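Local structure of proteolytically activated form of PPO4 Tyrosinase (Agaricus bisporus var. bisporus H97, 4OUA) at residues 38-43 against 160-165; 48-53 against 168-173. The protein uses a pair of copper ions to hydroxylate monophenols and oxidise the resulting o-diphenols to o-quinones, the first step of melanin formation. All blocks are in the same frame, centred on the assembly; numbering follows the deposited sequence.

How the interactions relate
Interactions 1 and 2 lie side by side, their centres about 10 Å apart, and share the run that leads from helix 25-39 into helix 49-54. Two backbone acceptors join them directly: I38 O receives F49 N at 2.8 Å, and Q39 O receives H171 NE2 at 2.6 Å, both probable hydrogen bonds. Interaction 1 sets residues 163-165, just past strand 158-162, against the C-terminal part of helix 25-39; interaction 2 packs residues 168-173, farther along the loop, on helix 49-54. Interaction 1 is remote from the coppers, whereas in interaction 2 the F49 side chain lies about 10 Å from the side chain of the copper ligand H56 and about 13 Å from a bound copper ion.

Interaction 1. Residues 38-43 against 160-165; sequences IQDKDQ and TVRNPI
Q39 reaches across to P164 and gives its amide NE2 to the backbone carbonyl P164 O, 3.0 Å away, in the one hydrogen bond between 38-43 and 160-165. The bond is moderately bent, 153° at the hydrogen, and the donor sits tilted from the carbonyl plane, as the acceptor does from the amide of Q39. On the other branch of the same amide, Q39 OE1 lies against the proline ring, 3.7 Å from P164 CB, so one flat group touches both the backbone and the side chain of P164. The two side chains cross at about a right angle. With CG anti to its carbonyl carbon (chi1 -72°) and the chain extended beyond it, Q39 bridges the 8.1 Å between Q39 CA and P164 CA.

Farther out, at the exposed edge, D40 OD2 and R162 NH2 stand 4.4 Å apart, too far for a salt bridge, though their opposite charges probably attract weakly. D40 OD2 has a closer partner in Q36 NE2, one turn back on helix 25-39.

Behind P164, the loop is shaped by N163: its OD1 accepts from I165 N at 2.9 Å, closing an Asx turn around the proline, with the donor above the carbonyl plane. The ND2 of N163 is spent on the backbone oxygens of E142 and L146, which ties the turn to helix 141-144 and the link from it to strand 148-152. P164 also leans on I32 and Q36, earlier on helix 25-39. The contact thus joins the C-terminal part of helix 25-39 to an Asx turn that follows strand 158-162 of a two-stranded antiparallel sheet, at the periphery of the helical tyrosinase fold and away from its copper centre.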
ATOM      1  N   ILE A  38      -9.919 -13.118   0.259  1.00 42.13           N
ATOM      2  CA  ILE A  38     -10.560 -11.849  -0.063  1.00 39.12           C
ATOM      3  C   ILE A  38     -10.611 -11.616  -1.572  1.00 41.13           C
ATOM      4  O   ILE A  38     -11.427 -10.833  -2.060  1.00 41.43           O
ATOM      5  CB  ILE A  38      -9.843 -10.663   0.613  1.00 39.99           C
ATOM      6  CG1 ILE A  38      -8.405 -10.540   0.107  1.00 37.55           C
ATOM      7  CG2 ILE A  38      -9.864 -10.823   2.125  1.00 36.34           C
ATOM      8  CD1 ILE A  38      -7.652  -9.370   0.699  1.00 28.76           C
ATOM      9  N   GLN A  39      -9.739 -12.296  -2.309  1.00 36.82           N
ATOM     10  CA  GLN A  39      -9.763 -12.226  -3.765  1.00 37.52           C
ATOM     11  C   GLN A  39     -10.909 -13.065  -4.321  1.00 37.44           C
ATOM     12  O   GLN A  39     -11.435 -12.782  -5.398  1.00 39.84           O
ATOM     13  CB  GLN A  39      -8.435 -12.699  -4.361  1.00 35.10           C
ATOM     14  CG  GLN A  39      -7.277 -11.737  -4.164  1.00 37.43           C
ATOM     15  CD  GLN A  39      -6.015 -12.197  -4.874  1.00 42.32           C
ATOM     16  OE1 GLN A  39      -5.971 -13.290  -5.440  1.00 36.52           O
ATOM     17  NE2 GLN A  39      -4.982 -11.360  -4.850  1.00 35.14           N
ATOM     18  N   ASP A  40     -11.293 -14.096  -3.576  1.00 35.30           N
ATOM     19  CA  ASP A  40     -12.347 -15.002  -4.013  1.00 36.90           C
ATOM     20  C   ASP A  40     -13.722 -14.558  -3.523  1.00 39.17           C
ATOM     21  O   ASP A  40     -14.736 -15.150  -3.890  1.00 48.82           O
ATOM     22  CB  ASP A  40     -12.055 -16.428  -3.539  1.00 31.17           C
ATOM     23  CG  ASP A  40     -10.811 -17.013  -4.183  1.00 37.56           C
ATOM     24  OD1 ASP A  40     -10.504 -16.645  -5.337  1.00 39.44           O
ATOM     25  OD2 ASP A  40     -10.136 -17.841  -3.535  1.00 37.85           O
ATOM     26  N   LYS A  41     -13.754 -13.518  -2.696  1.00 33.95           N
ATOM     27  CA  LYS A  41     -15.018 -12.963  -2.222  1.00 32.45           C
ATOM     28  C   LYS A  41     -15.785 -12.295  -3.359  1.00 36.42           C
ATOM     29  O   LYS A  41     -15.199 -11.887  -4.360  1.00 32.21           O
ATOM     30  CB  LYS A  41     -14.784 -11.953  -1.095  1.00 39.35           C
ATOM     31  CG  LYS A  41     -14.414 -12.568   0.244  1.00 37.83           C
ATOM     32  CD  LYS A  41     -14.255 -11.489   1.306  1.00 37.48           C
ATOM     33  CE  LYS A  41     -13.870 -12.080   2.653  1.00 42.76           C
ATOM     34  NZ  LYS A  41     -13.570 -11.019   3.656  1.00 44.71           N
ATOM     35  N   ASP A  42     -17.101 -12.195  -3.197  1.00 37.87           N
ATOM     36  CA  ASP A  42     -17.950 -11.522  -4.172  1.00 33.35           C
ATOM     37  C   ASP A  42     -17.542 -10.059  -4.308  1.00 37.40           C
ATOM     38  O   ASP A  42     -17.337  -9.370  -3.309  1.00 40.49           O
ATOM     39  CB  ASP A  42     -19.420 -11.638  -3.763  1.00 29.00           C
ATOM     40  CG  ASP A  42     -20.344 -10.849  -4.666  1.00 36.79           C
ATOM     41  OD1 ASP A  42     -20.057 -10.747  -5.876  1.00 51.04           O
ATOM     42  OD2 ASP A  42     -21.363 -10.330  -4.162  1.00 47.87           O
ATOM     43  N   GLN A  43     -17.423  -9.585  -5.545  1.00 34.32           N
ATOM     44  CA  GLN A  43     -16.926  -8.236  -5.796  1.00 35.21           C
ATOM     45  C   GLN A  43     -17.871  -7.146  -5.294  1.00 37.92           C
ATOM     46  O   GLN A  43     -17.499  -5.976  -5.237  1.00 39.81           O
ATOM     47  CB  GLN A  43     -16.655  -8.043  -7.288  1.00 35.33           C
ATOM     48  CG  GLN A  43     -15.402  -8.754  -7.773  1.00 36.76           C
ATOM     49  CD  GLN A  43     -15.089  -8.465  -9.226  1.00 34.21           C
ATOM     50  OE1 GLN A  43     -14.013  -8.801  -9.721  1.00 29.64           O
ATOM     51  NE2 GLN A  43     -16.033  -7.838  -9.919  1.00 33.65           N
ATOM     52  N   THR A 160       1.943 -26.767  -1.465  1.00 42.40           N
ATOM     53  CA  THR A 160       2.194 -25.680  -2.404  1.00 38.01           C
ATOM     54  C   THR A 160       0.912 -25.298  -3.133  1.00 38.91           C
ATOM     55  O   THR A 160       0.338 -26.101  -3.870  1.00 48.52           O
ATOM     56  CB  THR A 160       3.279 -26.051  -3.433  1.00 38.88           C
ATOM     57  OG1 THR A 160       2.817 -27.127  -4.258  1.00 56.00           O
ATOM     58  CG2 THR A 160       4.561 -26.467  -2.727  1.00 50.24           C
ATOM     59  N   VAL A 161       0.463 -24.067  -2.914  1.00 35.49           N
ATOM     60  CA  VAL A 161      -0.742 -23.562  -3.560  1.00 38.33           C
ATOM     61  C   VAL A 161      -0.384 -22.417  -4.496  1.00 36.12           C
ATOM     62  O   VAL A 161       0.712 -21.864  -4.413  1.00 41.38           O
ATOM     63  CB  VAL A 161      -1.777 -23.080  -2.529  1.00 35.28           C
ATOM     64  CG1 VAL A 161      -2.101 -24.192  -1.550  1.00 34.99           C
ATOM     65  CG2 VAL A 161      -1.259 -21.855  -1.794  1.00 41.68           C
ATOM     66  N   ARG A 162      -1.304 -22.065  -5.389  1.00 35.19           N
ATOM     67  CA  ARG A 162      -1.044 -21.004  -6.355  1.00 34.83           C
ATOM     68  C   ARG A 162      -0.860 -19.662  -5.651  1.00 38.14           C
ATOM     69  O   ARG A 162      -1.500 -19.384  -4.636  1.00 27.90           O
ATOM     70  CB  ARG A 162      -2.168 -20.921  -7.390  1.00 32.88           C
ATOM     71  CG  ARG A 162      -3.538 -20.561  -6.837  1.00 32.30           C
ATOM     72  CD  ARG A 162      -4.591 -20.664  -7.936  1.00 39.42           C
ATOM     73  NE  ARG A 162      -5.894 -20.145  -7.528  1.00 39.68           N
ATOM     74  CZ  ARG A 162      -6.727 -20.779  -6.711  1.00 43.95           C
ATOM     75  NH1 ARG A 162      -6.389 -21.955  -6.200  1.00 46.89           N
ATOM     76  NH2 ARG A 162      -7.895 -20.235  -6.396  1.00 37.94           N
ATOM     77  N   ASN A 163       0.031 -18.842  -6.200  1.00 36.22           N
ATOM     78  CA  ASN A 163       0.404 -17.575  -5.586  1.00 35.31           C
ATOM     79  C   ASN A 163      -0.581 -16.457  -5.911  1.00 33.66           C
ATOM     80  O   ASN A 163      -0.685 -16.032  -7.062  1.00 32.63           O
ATOM     81  CB  ASN A 163       1.810 -17.174  -6.032  1.00 33.49           C
ATOM     82  CG  ASN A 163       2.412 -16.091  -5.162  1.00 38.37           C
ATOM     83  OD1 ASN A 163       1.716 -15.453  -4.369  1.00 37.14           O
ATOM     84  ND2 ASN A 163       3.714 -15.874  -5.305  1.00 35.53           N
ATOM     85  N   PRO A 164      -1.306 -15.973  -4.891  1.00 34.70           N
ATOM     86  CA  PRO A 164      -2.270 -14.883  -5.059  1.00 34.26           C
ATOM     87  C   PRO A 164      -1.597 -13.512  -5.092  1.00 35.56           C
ATOM     88  O   PRO A 164      -2.255 -12.509  -5.361  1.00 37.91           O
ATOM     89  CB  PRO A 164      -3.165 -15.021  -3.828  1.00 29.57           C
ATOM     90  CG  PRO A 164      -2.259 -15.583  -2.788  1.00 29.59           C
ATOM     91  CD  PRO A 164      -1.298 -16.495  -3.512  1.00 31.81           C
ATOM     92  N   ILE A 165      -0.296 -13.482  -4.824  1.00 34.58           N
ATOM     93  CA  ILE A 165       0.450 -12.229  -4.776  1.00 34.43           C
ATOM     94  C   ILE A 165       0.817 -11.728  -6.172  1.00 31.99           C
ATOM     95  O   ILE A 165       0.963 -10.525  -6.388  1.00 34.19           O
ATOM     96  CB  ILE A 165       1.737 -12.379  -3.937  1.00 28.76           C
ATOM     97  CG1 ILE A 165       1.391 -12.798  -2.508  1.00 30.90           C
ATOM     98  CG2 ILE A 165       2.530 -11.085  -3.931  1.00 27.95           C
ATOM     99  CD1 ILE A 165       2.592 -12.916  -1.597  1.00 32.21           C
TER

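Interaction 2. Residues 48-53 against 168-173; sequences SFFQLS and YSFHPI
F49 and Y168 make the closest aromatic approach here: F49 CD1 lies over one face of the tyrosine ring, 3.4 Å from Y168 CD1, and F49 CE1 reaches on to Y168 CG and CB. Their planes meet at 36° with centroids 4.7 Å apart, an oblique pairing, the two side chains running antiparallel past one another. Both have CG anti to the backbone N (chi1 -179° for F49, 169° for Y168), and this swings the rings alongside one another.

The second apolar cluster gathers on F50. Its CE1 meets F170 CD2 edge to edge at 3.7 Å, the two side chains crossing at about a right angle, while Y168 CE2 rests over a face of F170. Y168 thus meets both phenylalanines of the helix, F49 over its ring face and F50 at its hydroxyl end, with Y168 OH 3.7 Å from F50 CB.

Among polar groups, that hydroxyl hydrogen-bonds to Q43 OE1, an acceptor it shares with H171 N. Cutting Y168 back to an alanine here is likely to leave the CD1-CE1 side of F49 without its neighbour, open a gap beside F50 and F170, and cost Q43 one of its partners. S48 N-caps the helix through a long, weak bond from Q51 N.

F274 meets both F50 and F170, extending the cluster, and F49 also packs on L35 and I38 of helix 25-39 and on Y97 of helix 86-109. Through these rings helix 49-54 packs against the 168-173 loop, helix 25-39 and helix 86-109.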
ATOM      1  N   SER A  48     -14.193  -7.184   0.324  1.00 33.86           N
ATOM      2  CA  SER A  48     -13.520  -8.025  -0.658  1.00 39.60           C
ATOM      3  C   SER A  48     -12.343  -7.285  -1.277  1.00 40.20           C
ATOM      4  O   SER A  48     -12.281  -6.056  -1.239  1.00 38.14           O
ATOM      5  CB  SER A  48     -14.493  -8.479  -1.751  1.00 39.80           C
ATOM      6  OG  SER A  48     -14.834  -7.412  -2.621  1.00 36.62           O
ATOM      7  N   PHE A  49     -11.413  -8.045  -1.848  1.00 36.49           N
ATOM      8  CA  PHE A  49     -10.234  -7.483  -2.493  1.00 34.41           C
ATOM      9  C   PHE A  49     -10.605  -6.477  -3.579  1.00 35.11           C
ATOM     10  O   PHE A  49      -9.913  -5.479  -3.769  1.00 38.50           O
ATOM     11  CB  PHE A  49      -9.376  -8.601  -3.091  1.00 39.98           C
ATOM     12  CG  PHE A  49      -8.123  -8.115  -3.766  1.00 34.99           C
ATOM     13  CD1 PHE A  49      -8.118  -7.816  -5.118  1.00 34.54           C
ATOM     14  CD2 PHE A  49      -6.950  -7.965  -3.048  1.00 35.76           C
ATOM     15  CE1 PHE A  49      -6.966  -7.372  -5.742  1.00 33.53           C
ATOM     16  CE2 PHE A  49      -5.795  -7.522  -3.665  1.00 40.35           C
ATOM     17  CZ  PHE A  49      -5.803  -7.226  -5.015  1.00 34.15           C
ATOM     18  N   PHE A  50     -11.700  -6.742  -4.283  1.00 42.87           N
ATOM     19  CA  PHE A  50     -12.116  -5.895  -5.396  1.00 37.90           C
ATOM     20  C   PHE A  50     -12.587  -4.521  -4.927  1.00 36.33           C
ATOM     21  O   PHE A  50     -12.163  -3.498  -5.464  1.00 39.82           O
ATOM     22  CB  PHE A  50     -13.225  -6.575  -6.202  1.00 35.68           C
ATOM     23  CG  PHE A  50     -13.675  -5.785  -7.395  1.00 33.60           C
ATOM     24  CD1 PHE A  50     -12.987  -5.864  -8.594  1.00 30.07           C
ATOM     25  CD2 PHE A  50     -14.784  -4.959  -7.319  1.00 30.99           C
ATOM     26  CE1 PHE A  50     -13.396  -5.136  -9.694  1.00 30.79           C
ATOM     27  CE2 PHE A  50     -15.198  -4.229  -8.416  1.00 36.25           C
ATOM     28  CZ  PHE A  50     -14.503  -4.318  -9.605  1.00 35.29           C
ATOM     29  N   GLN A  51     -13.464  -4.500  -3.929  1.00 35.65           N
ATOM     30  CA  GLN A  51     -13.994  -3.244  -3.413  1.00 36.26           C
ATOM     31  C   GLN A  51     -12.927  -2.453  -2.665  1.00 35.69           C
ATOM     32  O   GLN A  51     -12.935  -1.223  -2.675  1.00 35.60           O
ATOM     33  CB  GLN A  51     -15.196  -3.499  -2.501  1.00 32.28           C
ATOM     34  CG  GLN A  51     -16.467  -3.869  -3.248  1.00 29.84           C
ATOM     35  CD  GLN A  51     -16.949  -2.755  -4.158  1.00 28.46           C
ATOM     36  OE1 GLN A  51     -17.125  -1.617  -3.724  1.00 34.42           O
ATOM     37  NE2 GLN A  51     -17.159  -3.076  -5.429  1.00 31.61           N
ATOM     38  N   LEU A  52     -12.009  -3.167  -2.021  1.00 35.24           N
ATOM     39  CA  LEU A  52     -10.915  -2.529  -1.298  1.00 33.36           C
ATOM     40  C   LEU A  52      -9.958  -1.830  -2.260  1.00 34.80           C
ATOM     41  O   LEU A  52      -9.572  -0.682  -2.040  1.00 38.45           O
ATOM     42  CB  LEU A  52     -10.161  -3.555  -0.450  1.00 31.77           C
ATOM     43  CG  LEU A  52     -10.905  -4.097   0.773  1.00 37.12           C
ATOM     44  CD1 LEU A  52     -10.087  -5.174   1.473  1.00 31.15           C
ATOM     45  CD2 LEU A  52     -11.250  -2.972   1.739  1.00 33.24           C
ATOM     46  N   SER A  53      -9.578  -2.526  -3.327  1.00 34.60           N
ATOM     47  CA  SER A  53      -8.723  -1.942  -4.352  1.00 32.92           C
ATOM     48  C   SER A  53      -9.512  -0.961  -5.206  1.00 37.44           C
ATOM     49  O   SER A  53      -8.955  -0.016  -5.764  1.00 44.40           O
ATOM     50  CB  SER A  53      -8.109  -3.032  -5.231  1.00 29.48           C
ATOM     51  OG  SER A  53      -7.261  -3.877  -4.476  1.00 26.60           O
ATOM     52  N   TYR A 168      -4.314 -10.467  -9.488  1.00 33.80           N
ATOM     53  CA  TYR A 168      -5.711 -10.658  -9.114  1.00 30.64           C
ATOM     54  C   TYR A 168      -6.534 -11.048 -10.335  1.00 36.93           C
ATOM     55  O   TYR A 168      -6.357 -10.488 -11.419  1.00 37.09           O
ATOM     56  CB  TYR A 168      -6.292  -9.395  -8.478  1.00 30.79           C
ATOM     57  CG  TYR A 168      -7.794  -9.447  -8.312  1.00 31.68           C
ATOM     58  CD1 TYR A 168      -8.380 -10.301  -7.386  1.00 34.04           C
ATOM     59  CD2 TYR A 168      -8.626  -8.648  -9.082  1.00 32.44           C
ATOM     60  CE1 TYR A 168      -9.753 -10.357  -7.231  1.00 29.66           C
ATOM     61  CE2 TYR A 168     -10.001  -8.696  -8.935  1.00 32.33           C
ATOM     62  CZ  TYR A 168     -10.559  -9.552  -8.007  1.00 33.23           C
ATOM     63  OH  TYR A 168     -11.926  -9.605  -7.856  1.00 35.37           O
ATOM     64  N   SER A 169      -7.429 -12.013 -10.158  1.00 31.10           N
ATOM     65  CA  SER A 169      -8.307 -12.440 -11.238  1.00 34.45           C
ATOM     66  C   SER A 169      -9.686 -11.814 -11.078  1.00 36.49           C
ATOM     67  O   SER A 169     -10.389 -12.090 -10.109  1.00 38.45           O
ATOM     68  CB  SER A 169      -8.420 -13.966 -11.276  1.00 39.01           C
ATOM     69  OG  SER A 169      -7.153 -14.573 -11.469  1.00 38.24           O
ATOM     70  N   PHE A 170     -10.065 -10.964 -12.027  1.00 36.45           N
ATOM     71  CA  PHE A 170     -11.375 -10.326 -11.994  1.00 35.61           C
ATOM     72  C   PHE A 170     -12.484 -11.352 -12.215  1.00 43.33           C
ATOM     73  O   PHE A 170     -12.358 -12.249 -13.049  1.00 40.73           O
ATOM     74  CB  PHE A 170     -11.466  -9.218 -13.045  1.00 34.70           C
ATOM     75  CG  PHE A 170     -10.596  -8.028 -12.750  1.00 40.04           C
ATOM     76  CD1 PHE A 170      -9.295  -7.968 -13.219  1.00 41.81           C
ATOM     77  CD2 PHE A 170     -11.084  -6.965 -12.008  1.00 39.28           C
ATOM     78  CE1 PHE A 170      -8.495  -6.873 -12.950  1.00 39.86           C
ATOM     79  CE2 PHE A 170     -10.290  -5.867 -11.735  1.00 35.20           C
ATOM     80  CZ  PHE A 170      -8.993  -5.820 -12.206  1.00 34.69           C
ATOM     81  N   HIS A 171     -13.567 -11.212 -11.458  1.00 43.22           N
ATOM     82  CA  HIS A 171     -14.715 -12.101 -11.583  1.00 35.57           C
ATOM     83  C   HIS A 171     -16.004 -11.385 -11.195  1.00 37.91           C
ATOM     84  O   HIS A 171     -16.444 -11.454 -10.048  1.00 49.24           O
ATOM     85  CB  HIS A 171     -14.519 -13.356 -10.725  1.00 37.77           C
ATOM     86  CG  HIS A 171     -14.088 -13.069  -9.319  1.00 39.72           C
ATOM     87  ND1 HIS A 171     -14.977 -12.739  -8.320  1.00 38.35           N
ATOM     88  CD2 HIS A 171     -12.860 -13.059  -8.748  1.00 38.55           C
ATOM     89  CE1 HIS A 171     -14.317 -12.541  -7.194  1.00 37.86           C
ATOM     90  NE2 HIS A 171     -13.030 -12.728  -7.426  1.00 36.10           N
ATOM     91  N   PRO A 172     -16.616 -10.690 -12.163  1.00 35.85           N
ATOM     92  CA  PRO A 172     -16.097 -10.586 -13.527  1.00 36.73           C
ATOM     93  C   PRO A 172     -15.282  -9.314 -13.735  1.00 44.53           C
ATOM     94  O   PRO A 172     -15.007  -8.597 -12.772  1.00 45.34           O
ATOM     95  CB  PRO A 172     -17.370 -10.550 -14.364  1.00 40.42           C
ATOM     96  CG  PRO A 172     -18.327  -9.783 -13.495  1.00 35.82           C
ATOM     97  CD  PRO A 172     -17.963 -10.099 -12.052  1.00 34.50           C
ATOM     98  N   ILE A 173     -14.898  -9.045 -14.978  1.00 40.21           N
ATOM     99  CA  ILE A 173     -14.321  -7.754 -15.318  1.00 34.16           C
ATOM    100  C   ILE A 173     -15.424  -6.711 -15.212  1.00 38.18           C
ATOM    101  O   ILE A 173     -16.359  -6.710 -16.012  1.00 48.48           O
ATOM    102  CB  ILE A 173     -13.713  -7.741 -16.731  1.00 37.81           C
ATOM    103  CG1 ILE A 173     -12.564  -8.745 -16.828  1.00 35.79           C
ATOM    104  CG2 ILE A 173     -13.230  -6.344 -17.090  1.00 37.38           C
ATOM    105  CD1 ILE A 173     -11.923  -8.805 -18.196  1.00 35.65           C
TER